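Local coordinates for leucine aminopeptidase 2 (Saccharomyces cerevisiae, PDB 2XQ0), which uses a zinc ion to cleave di- and tripeptides as an aminopeptidase and also shows low epoxide hydrolase activity in vitro, at residues Arg541-Leu544 with Asp545-Asp549. Numbering follows the deposited sequence.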
ATOM      1  N   ARG A 541     -31.269   8.450 -14.069  1.00 47.42           N
ATOM      2  CA  ARG A 541     -31.918   7.147 -14.229  1.00 60.43           C
ATOM      3  C   ARG A 541     -31.712   6.542 -15.629  1.00 58.19           C
ATOM      4  O   ARG A 541     -31.478   5.338 -15.760  1.00 61.36           O
ATOM      5  CB  ARG A 541     -33.415   7.234 -13.879  1.00 69.38           C
ATOM      6  CG  ARG A 541     -33.674   7.482 -12.398  1.00 77.13           C
ATOM      7  CD  ARG A 541     -35.157   7.596 -12.080  1.00 89.81           C
ATOM      8  NE  ARG A 541     -35.432   7.376 -10.659  1.00 92.03           N
ATOM      9  CZ  ARG A 541     -35.455   8.333  -9.736  1.00 99.70           C
ATOM     10  NH1 ARG A 541     -35.219   9.593 -10.071  1.00101.55           N
ATOM     11  NH2 ARG A 541     -35.717   8.030  -8.472  1.00104.50           N
ATOM     12  N   ALA A 542     -31.797   7.375 -16.667  1.00 55.90           N
ATOM     13  CA  ALA A 542     -31.528   6.932 -18.039  1.00 54.31           C
ATOM     14  C   ALA A 542     -30.083   6.448 -18.193  1.00 56.92           C
ATOM     15  O   ALA A 542     -29.827   5.438 -18.851  1.00 52.46           O
ATOM     16  CB  ALA A 542     -31.823   8.048 -19.038  1.00 50.66           C
ATOM     17  N   LEU A 543     -29.150   7.186 -17.590  1.00 58.13           N
ATOM     18  CA  LEU A 543     -27.733   6.812 -17.562  1.00 58.71           C
ATOM     19  C   LEU A 543     -27.606   5.351 -17.134  1.00 52.07           C
ATOM     20  O   LEU A 543     -27.114   4.500 -17.878  1.00 41.82           O
ATOM     21  CB  LEU A 543     -26.978   7.706 -16.563  1.00 54.64           C
ATOM     22  CG  LEU A 543     -25.442   7.758 -16.491  1.00 55.53           C
ATOM     23  CD1 LEU A 543     -24.795   6.380 -16.514  1.00 49.94           C
ATOM     24  CD2 LEU A 543     -24.851   8.651 -17.572  1.00 48.00           C
ATOM     25  N   LEU A 544     -28.077   5.076 -15.925  1.00 56.89           N
ATOM     26  CA  LEU A 544     -27.961   3.751 -15.322  1.00 58.84           C
ATOM     27  C   LEU A 544     -28.636   2.686 -16.176  1.00 57.28           C
ATOM     28  O   LEU A 544     -28.136   1.564 -16.293  1.00 60.34           O
ATOM     29  CB  LEU A 544     -28.564   3.757 -13.918  1.00 59.31           C
ATOM     30  CG  LEU A 544     -27.771   4.432 -12.796  1.00 68.01           C
ATOM     31  CD1 LEU A 544     -27.323   5.832 -13.168  1.00 66.51           C
ATOM     32  CD2 LEU A 544     -28.610   4.467 -11.529  1.00 71.25           C
ATOM     33  N   ASP A 545     -29.776   3.045 -16.767  1.00 46.08           N
ATOM     34  CA  ASP A 545     -30.513   2.131 -17.634  1.00 58.97           C
ATOM     35  C   ASP A 545     -29.741   1.771 -18.907  1.00 58.53           C
ATOM     36  O   ASP A 545     -29.456   0.600 -19.163  1.00 57.23           O
ATOM     37  CB  ASP A 545     -31.870   2.734 -18.002  1.00 76.36           C
ATOM     38  CG  ASP A 545     -32.591   1.932 -19.060  1.00 88.46           C
ATOM     39  OD1 ASP A 545     -32.461   0.690 -19.049  1.00 91.47           O
ATOM     40  OD2 ASP A 545     -33.286   2.547 -19.903  1.00 93.49           O
ATOM     41  N   ILE A 546     -29.408   2.788 -19.696  1.00 59.10           N
ATOM     42  CA  ILE A 546     -28.728   2.600 -20.973  1.00 49.02           C
ATOM     43  C   ILE A 546     -27.414   1.846 -20.808  1.00 49.18           C
ATOM     44  O   ILE A 546     -27.022   1.055 -21.673  1.00 41.65           O
ATOM     45  CB  ILE A 546     -28.451   3.959 -21.649  1.00 47.91           C
ATOM     46  CG1 ILE A 546     -29.764   4.600 -22.124  1.00 46.48           C
ATOM     47  CG2 ILE A 546     -27.476   3.794 -22.812  1.00 43.90           C
ATOM     48  CD1 ILE A 546     -29.682   6.110 -22.273  1.00 44.79           C
ATOM     49  N   TYR A 547     -26.737   2.099 -19.690  1.00 46.83           N
ATOM     50  CA  TYR A 547     -25.412   1.539 -19.441  1.00 42.62           C
ATOM     51  C   TYR A 547     -25.453   0.389 -18.439  1.00 43.10           C
ATOM     52  O   TYR A 547     -24.438   0.061 -17.835  1.00 44.95           O
ATOM     53  CB  TYR A 547     -24.468   2.633 -18.923  1.00 49.58           C
ATOM     54  CG  TYR A 547     -24.228   3.763 -19.907  1.00 46.09           C
ATOM     55  CD1 TYR A 547     -24.144   5.089 -19.485  1.00 41.78           C
ATOM     56  CD2 TYR A 547     -24.092   3.501 -21.265  1.00 50.86           C
ATOM     57  CE1 TYR A 547     -23.914   6.125 -20.403  1.00 45.00           C
ATOM     58  CE2 TYR A 547     -23.869   4.516 -22.176  1.00 49.17           C
ATOM     59  CZ  TYR A 547     -23.780   5.827 -21.750  1.00 47.65           C
ATOM     60  OH  TYR A 547     -23.556   6.824 -22.690  1.00 40.38           O
ATOM     61  N   GLN A 548     -26.622  -0.224 -18.256  1.00 47.18           N
ATOM     62  CA  GLN A 548     -26.792  -1.196 -17.166  1.00 38.90           C
ATOM     63  C   GLN A 548     -25.806  -2.343 -17.273  1.00 41.91           C
ATOM     64  O   GLN A 548     -25.241  -2.784 -16.273  1.00 49.92           O
ATOM     65  CB  GLN A 548     -28.230  -1.745 -17.116  1.00 45.63           C
ATOM     66  CG  GLN A 548     -28.668  -2.443 -18.393  1.00 55.03           C
ATOM     67  CD  GLN A 548     -30.138  -2.804 -18.390  1.00 63.51           C
ATOM     68  OE1 GLN A 548     -30.905  -2.340 -19.238  1.00 61.00           O
ATOM     69  NE2 GLN A 548     -30.542  -3.632 -17.430  1.00 63.25           N
ATOM     70  N   ASP A 549     -25.594  -2.826 -18.492  1.00 41.51           N
ATOM     71  CA  ASP A 549     -24.761  -4.007 -18.691  1.00 45.98           C
ATOM     72  C   ASP A 549     -23.377  -3.801 -18.096  1.00 49.63           C
ATOM     73  O   ASP A 549     -22.943  -4.543 -17.211  1.00 52.24           O
ATOM     74  CB  ASP A 549     -24.662  -4.362 -20.176  1.00 44.20           C
ATOM     75  CG  ASP A 549     -25.959  -4.959 -20.725  1.00 64.01           C
ATOM     76  OD1 ASP A 549     -26.170  -4.895 -21.957  1.00 64.58           O
ATOM     77  OD2 ASP A 549     -26.764  -5.491 -19.923  1.00 69.33           O
TER
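Leu543 and Tyr547, one helical turn apart, make the tightest side-chain contact here: CD1 of Leu543 lies 3.3 Å from CD1 of Tyr547 and sits at the ring edge, in the plane of the ring. The second methyl follows further along the same edge, Leu543 CD2 being 3.9 Å from Tyr547 CE1. Two torsions bring the pair together: Leu543 CG lies opposite its own backbone N (chi1 -168°), while in Tyr547 the ring carbon CG is opposite the carbonyl carbon. One residue back in each segment, Ala542 CB lies 4.3 Å from Ile546 CD1, a looser apolar contact, and that same methyl CD1 also approaches the carbonyl of Ala542.

Backbone i to i+4 bonds set this spacing. Ile546 N donates to Ala542 O at 2.8 Å with an N-H...O angle of 173°, nearly straight, whereas Tyr547 N reaches Leu543 O at 3.0 Å and a more bent 149°. Tyr547 is the first residue to leave helical backbone angles, and Gln548 N turns back to Asp545 O at 3.1 Å, an i to i+3 bond characteristic of a tightening C-terminal turn.

Further out, the Tyr547 hydroxyl is hydrogen-bonded to Asp502 and to the indole NH of Trp481, which fixes the far end of the ring. Replacing the ring of Tyr547 with an alanine here is likely to open a gap beside Leu543 CD1 and CD2 and deprive Asp502 and Trp481 of their shared hydroxyl partner. Arg541 extends away to a salt bridge with Glu574.

The turn thus ends helix 537-546 and leads into helix 548-552 within the C-terminal helical domain, with Leu543 and Tyr547 packed on helix 469-484, Ala542 on helix 491-497, and Leu543 and Leu544 on helix 557-569.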